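Local coordinates for protein alpha-galactosidase (Lactobacillus brevis, PDB 3MI6) that probably hydrolyses terminal, non-reducing alpha-D-galactose residues from alpha-galactosides such as galactose oligosaccharides, galactomannans and galactolipids, as a member of glycoside hydrolase family 36, at residues L333-E338 with G603-I608; D550-E555 with D582-I587. One frame throughout, in Å; residues are numbered along the deposited sequence.

Contact 1: residues L333-E338 with G603-I608; sequences LINNWE and GYELDI
Glu605 brings its carboxylate against Trp337 and Glu338, its OE2 meeting both. That oxygen sits at the edge of the indole, in the ring plane, 3.1 Å from Trp337 CD1. The two side chains run side by side, with ring and carboxylate planes 52° apart. Glu338 crosses Glu605 at about a right angle and brings its CG to 3.3 Å from Glu605 OE2. Glu338 OE2 and Glu605 OE2, both acceptors, stand 3.4 Å apart, which may favour a proton on one of the two acids. Each acid has a partner elsewhere: Glu605 OE1 bonds His575 ND1, and Glu338 OE2 probably bonds Thr551 OG1. Glu605 CG is anti to the backbone N (chi1 -160°) and the chain is extended beyond it, which carries the acid across to the start of the helix. With an alanine here, His575 ND1 would probably lose its acceptor and a gap would open beside Trp337 CD1 and Glu338 CG.

The backbones that carry these side chains run parallel as the first and last strands of the (beta/alpha)8 barrel, and their pairing closes it. Tyr604 N donates to Leu333 O (2.7 Å), and Asn335 N donates to Tyr604 O (2.8 Å). On the face shared with Tyr604, Ile334 meets Ile608 tip to tip, CD1 to CD1 at 3.5 Å, and also packs on helix 346-358.

Asn335 ends its strand, and its OD1 accepts from Trp337 N (2.9 Å), a capping bond at the turn into the helix. Its ND2 bonds Asp367, predicted to bind substrate.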
# COMPACT_ATOMS: atom_id res chain seq x y z
N LEU D 333 0.54 3.70 -45.01
CA LEU D 333 1.82 3.75 -45.69
C LEU D 333 2.58 2.46 -45.55
O LEU D 333 2.26 1.62 -44.70
CB LEU D 333 2.65 4.90 -45.14
CG LEU D 333 3.08 4.79 -43.68
CD1 LEU D 333 4.29 3.89 -43.50
CD2 LEU D 333 3.39 6.17 -43.14
N ILE D 334 3.60 2.28 -46.38
CA ILE D 334 4.57 1.22 -46.18
C ILE D 334 5.98 1.81 -46.21
O ILE D 334 6.26 2.71 -46.98
CB ILE D 334 4.40 0.09 -47.20
CG1 ILE D 334 5.49 -0.97 -46.97
CG2 ILE D 334 4.45 0.62 -48.61
CD1 ILE D 334 5.22 -2.26 -47.66
N ASN D 335 6.85 1.31 -45.35
CA ASN D 335 8.19 1.85 -45.15
C ASN D 335 9.18 0.68 -45.25
O ASN D 335 8.97 -0.36 -44.61
CB ASN D 335 8.25 2.51 -43.77
CG ASN D 335 9.58 3.18 -43.47
OD1 ASN D 335 10.65 2.74 -43.92
ND2 ASN D 335 9.53 4.26 -42.68
N ASN D 336 10.24 0.85 -46.06
CA ASN D 336 11.21 -0.23 -46.31
C ASN D 336 12.33 -0.42 -45.28
O ASN D 336 13.22 -1.24 -45.47
CB ASN D 336 11.83 -0.07 -47.69
CG ASN D 336 12.71 1.16 -47.77
OD1 ASN D 336 12.25 2.27 -47.57
ND2 ASN D 336 14.00 0.96 -48.07
N TRP D 337 12.28 0.34 -44.18
CA TRP D 337 13.31 0.31 -43.15
C TRP D 337 13.57 -1.09 -42.58
O TRP D 337 14.59 -1.70 -42.91
CB TRP D 337 13.02 1.35 -42.04
CG TRP D 337 13.94 1.26 -40.82
CD1 TRP D 337 13.55 1.12 -39.52
CD2 TRP D 337 15.37 1.29 -40.80
NE1 TRP D 337 14.65 1.07 -38.70
CE2 TRP D 337 15.78 1.17 -39.46
CE3 TRP D 337 16.36 1.41 -41.79
CZ2 TRP D 337 17.11 1.17 -39.07
CZ3 TRP D 337 17.68 1.41 -41.41
CH2 TRP D 337 18.05 1.29 -40.06
N GLU D 338 12.67 -1.60 -41.73
CA GLU D 338 12.81 -2.94 -41.13
C GLU D 338 12.66 -4.07 -42.18
O GLU D 338 12.83 -5.26 -41.87
CB GLU D 338 11.80 -3.16 -39.99
CG GLU D 338 11.98 -2.28 -38.74
CD GLU D 338 11.01 -2.65 -37.59
OE1 GLU D 338 10.86 -3.87 -37.31
OE2 GLU D 338 10.41 -1.73 -36.97
N GLY D 603 0.34 1.61 -40.63
CA GLY D 603 1.44 1.63 -41.58
C GLY D 603 2.08 0.27 -41.56
O GLY D 603 1.86 -0.50 -40.63
N TYR D 604 2.83 -0.06 -42.60
CA TYR D 604 3.47 -1.37 -42.69
C TYR D 604 4.95 -1.21 -42.90
O TYR D 604 5.37 -0.38 -43.69
CB TYR D 604 2.83 -2.24 -43.78
CG TYR D 604 1.46 -2.69 -43.39
CD1 TYR D 604 1.25 -3.95 -42.85
CD2 TYR D 604 0.38 -1.83 -43.51
CE1 TYR D 604 -0.02 -4.36 -42.46
CE2 TYR D 604 -0.89 -2.22 -43.12
CZ TYR D 604 -1.09 -3.49 -42.60
OH TYR D 604 -2.34 -3.87 -42.21
N GLU D 605 5.73 -2.01 -42.20
CA GLU D 605 7.18 -1.87 -42.22
C GLU D 605 7.82 -3.24 -42.36
O GLU D 605 8.77 -3.57 -41.64
CB GLU D 605 7.65 -1.16 -40.94
CG GLU D 605 9.04 -0.54 -41.06
CD GLU D 605 9.35 0.47 -39.95
OE1 GLU D 605 8.44 1.20 -39.51
OE2 GLU D 605 10.53 0.54 -39.53
N LEU D 606 7.28 -4.04 -43.27
CA LEU D 606 7.81 -5.38 -43.50
C LEU D 606 7.93 -5.72 -44.98
O LEU D 606 7.25 -5.13 -45.82
CB LEU D 606 7.00 -6.44 -42.76
CG LEU D 606 5.64 -7.01 -43.17
CD1 LEU D 606 5.15 -7.85 -42.01
CD2 LEU D 606 4.64 -5.95 -43.46
N ASP D 607 8.82 -6.65 -45.29
CA ASP D 607 9.05 -7.04 -46.67
C ASP D 607 7.90 -7.90 -47.16
O ASP D 607 7.96 -9.13 -47.06
CB ASP D 607 10.35 -7.81 -46.79
CG ASP D 607 10.79 -7.96 -48.22
OD1 ASP D 607 10.00 -7.58 -49.11
OD2 ASP D 607 11.92 -8.44 -48.45
N ILE D 608 6.85 -7.27 -47.68
CA ILE D 608 5.67 -7.99 -48.13
C ILE D 608 5.91 -8.81 -49.39
O ILE D 608 5.10 -9.66 -49.74
CB ILE D 608 4.47 -7.05 -48.33
CG1 ILE D 608 4.84 -5.91 -49.28
CG2 ILE D 608 4.01 -6.47 -47.02
CD1 ILE D 608 3.74 -4.92 -49.46

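Contact 2: residues D550-E555 with D582-I587; sequences DTDAAE and DQMGRI
The guanidinium of Arg586 is met at its edge by two carboxylates. NH1 donates to Asp552 OD2 and to Glu555 OE2, each 2.9 Å away, and both acceptors lie close to the guanidinium plane. Both pairs are salt bridges. The bond to Glu555 OE2 is almost straight, at 179°, and uses the anti side of that oxygen. Asp552 OD2 is approached from above its carboxylate plane, which stands 60° from the guanidinium. Ala554 CB approaches obliquely, 3.5 Å from Arg586 NH1.

Asp552 OD2 has a second donor. It caps the helix by accepting from Glu555 N at 3.0 Å. Asp552 CG lies anti to the backbone N (chi1 176°), which lets one oxygen serve both the helix start and the arginine. The capped helix end probably helps to stabilise the negative charge of Asp552. Just before it, Asp550 OD1 accepts from Asp552 N and closes an Asx turn.

The selenium of Met584 packs against Asp552 CB (3.8 Å), and its CE reaches Glu555 OE2 (3.6 Å). The bent side chain of Gln583 reaches the backbone of Asp550 and Thr551.

A second subunit completes the charge network: its Asp726 bridges Arg586 NE, and its His674 bonds Glu555 OE2. The contact therefore lies at a subunit interface.

In the barrel, Asp552 starts helix 553-566, which follows strand 544-546. The partner segment 582-587 is the loop between strand 572-576 and helix 590-597, so the contact joins two successive beta-to-alpha connections.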
# COMPACT_ATOMS: atom_id res chain seq x y z
N ASP D 550 10.30 0.73 -31.21
CA ASP D 550 9.76 -0.56 -30.83
C ASP D 550 8.40 -0.74 -31.51
O ASP D 550 7.44 -0.04 -31.18
CB ASP D 550 9.62 -0.65 -29.31
CG ASP D 550 9.27 -2.04 -28.84
OD1 ASP D 550 8.72 -2.84 -29.64
OD2 ASP D 550 9.56 -2.36 -27.67
N THR D 551 8.34 -1.68 -32.46
CA THR D 551 7.12 -2.00 -33.19
C THR D 551 6.57 -3.39 -32.85
O THR D 551 5.76 -3.95 -33.60
CB THR D 551 7.34 -1.94 -34.72
OG1 THR D 551 8.31 -2.93 -35.11
CG2 THR D 551 7.85 -0.58 -35.12
N ASP D 552 7.04 -3.95 -31.73
CA ASP D 552 6.42 -5.16 -31.19
C ASP D 552 5.00 -4.88 -30.67
O ASP D 552 4.77 -3.87 -29.99
CB ASP D 552 7.24 -5.75 -30.06
CG ASP D 552 6.55 -6.95 -29.42
OD1 ASP D 552 6.50 -8.02 -30.07
OD2 ASP D 552 6.03 -6.82 -28.29
N ALA D 553 4.06 -5.78 -30.96
CA ALA D 553 2.66 -5.62 -30.51
C ALA D 553 2.52 -5.47 -28.98
O ALA D 553 1.91 -4.51 -28.50
CB ALA D 553 1.80 -6.77 -31.01
N ALA D 554 3.09 -6.40 -28.23
CA ALA D 554 3.00 -6.35 -26.78
C ALA D 554 3.61 -5.08 -26.19
O ALA D 554 3.01 -4.45 -25.34
CB ALA D 554 3.66 -7.57 -26.17
N GLU D 555 4.80 -4.69 -26.63
CA GLU D 555 5.44 -3.49 -26.12
C GLU D 555 4.66 -2.22 -26.47
O GLU D 555 4.59 -1.28 -25.67
CB GLU D 555 6.87 -3.39 -26.65
CG GLU D 555 7.76 -4.56 -26.32
CD GLU D 555 8.00 -4.73 -24.82
OE1 GLU D 555 7.98 -3.73 -24.07
OE2 GLU D 555 8.24 -5.88 -24.40
N ASP D 582 12.65 -7.55 -34.36
CA ASP D 582 14.09 -7.29 -34.45
C ASP D 582 14.66 -6.56 -33.21
O ASP D 582 15.86 -6.66 -32.92
CB ASP D 582 14.44 -6.50 -35.72
CG ASP D 582 13.84 -7.11 -36.99
OD1 ASP D 582 13.39 -8.28 -36.96
OD2 ASP D 582 13.79 -6.41 -38.02
N GLN D 583 13.81 -5.83 -32.49
CA GLN D 583 14.23 -5.12 -31.29
C GLN D 583 14.41 -6.03 -30.07
O GLN D 583 15.29 -5.79 -29.25
CB GLN D 583 13.26 -3.97 -30.94
CG GLN D 583 13.18 -2.85 -31.98
CD GLN D 583 12.13 -3.10 -33.08
OE1 GLN D 583 12.48 -3.20 -34.26
NE2 GLN D 583 10.85 -3.16 -32.69
N MSE D 584 13.60 -7.08 -29.95
CA MSE D 584 13.61 -7.88 -28.72
C MSE D 584 13.09 -9.32 -28.79
O MSE D 584 13.04 -10.00 -27.76
CB MSE D 584 12.91 -7.13 -27.59
CG MSE D 584 11.76 -6.28 -28.08
SE MSE D 584 10.16 -7.36 -28.31
CE MSE D 584 10.15 -8.10 -26.50
N GLY D 585 12.71 -9.77 -29.98
CA GLY D 585 12.59 -11.19 -30.26
C GLY D 585 11.23 -11.84 -30.12
O GLY D 585 11.05 -13.02 -30.47
N ARG D 586 10.27 -11.09 -29.59
CA ARG D 586 8.93 -11.62 -29.37
C ARG D 586 8.29 -12.04 -30.70
O ARG D 586 8.59 -11.47 -31.74
CB ARG D 586 8.07 -10.59 -28.63
CG ARG D 586 6.60 -10.91 -28.59
CD ARG D 586 5.91 -10.27 -27.40
NE ARG D 586 6.70 -10.40 -26.19
CZ ARG D 586 7.24 -9.37 -25.51
NH1 ARG D 586 7.07 -8.11 -25.91
NH2 ARG D 586 7.95 -9.61 -24.42
N ILE D 587 7.45 -13.06 -30.66
CA ILE D 587 6.68 -13.48 -31.82
C ILE D 587 5.24 -13.24 -31.48
O ILE D 587 4.84 -13.48 -30.35
CB ILE D 587 6.84 -15.00 -32.13
CG1 ILE D 587 8.30 -15.37 -32.43
CG2 ILE D 587 5.94 -15.42 -33.30
CD1 ILE D 587 8.50 -16.87 -32.70

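In the fold
Both contacts belong to the parallel eight-stranded barrel, and their centres are about 15 Å apart. Contact 1 pairs the first strand, 333-335, with the last, 601-604. Contact 2 joins the connections that follow strands 544-546 and 572-576, and it is nested in the chain between the two halves of contact 1. They touch through Glu338 and Thr551. Both lie beside the predicted substrate site: Asn335 is near Asp367 and Lys477, and Gln583 is near Trp200 and the predicted proton donor Asp549. Strand pairing and loop packing thus meet next to that site, and contact 2 ties its loops to a second subunit.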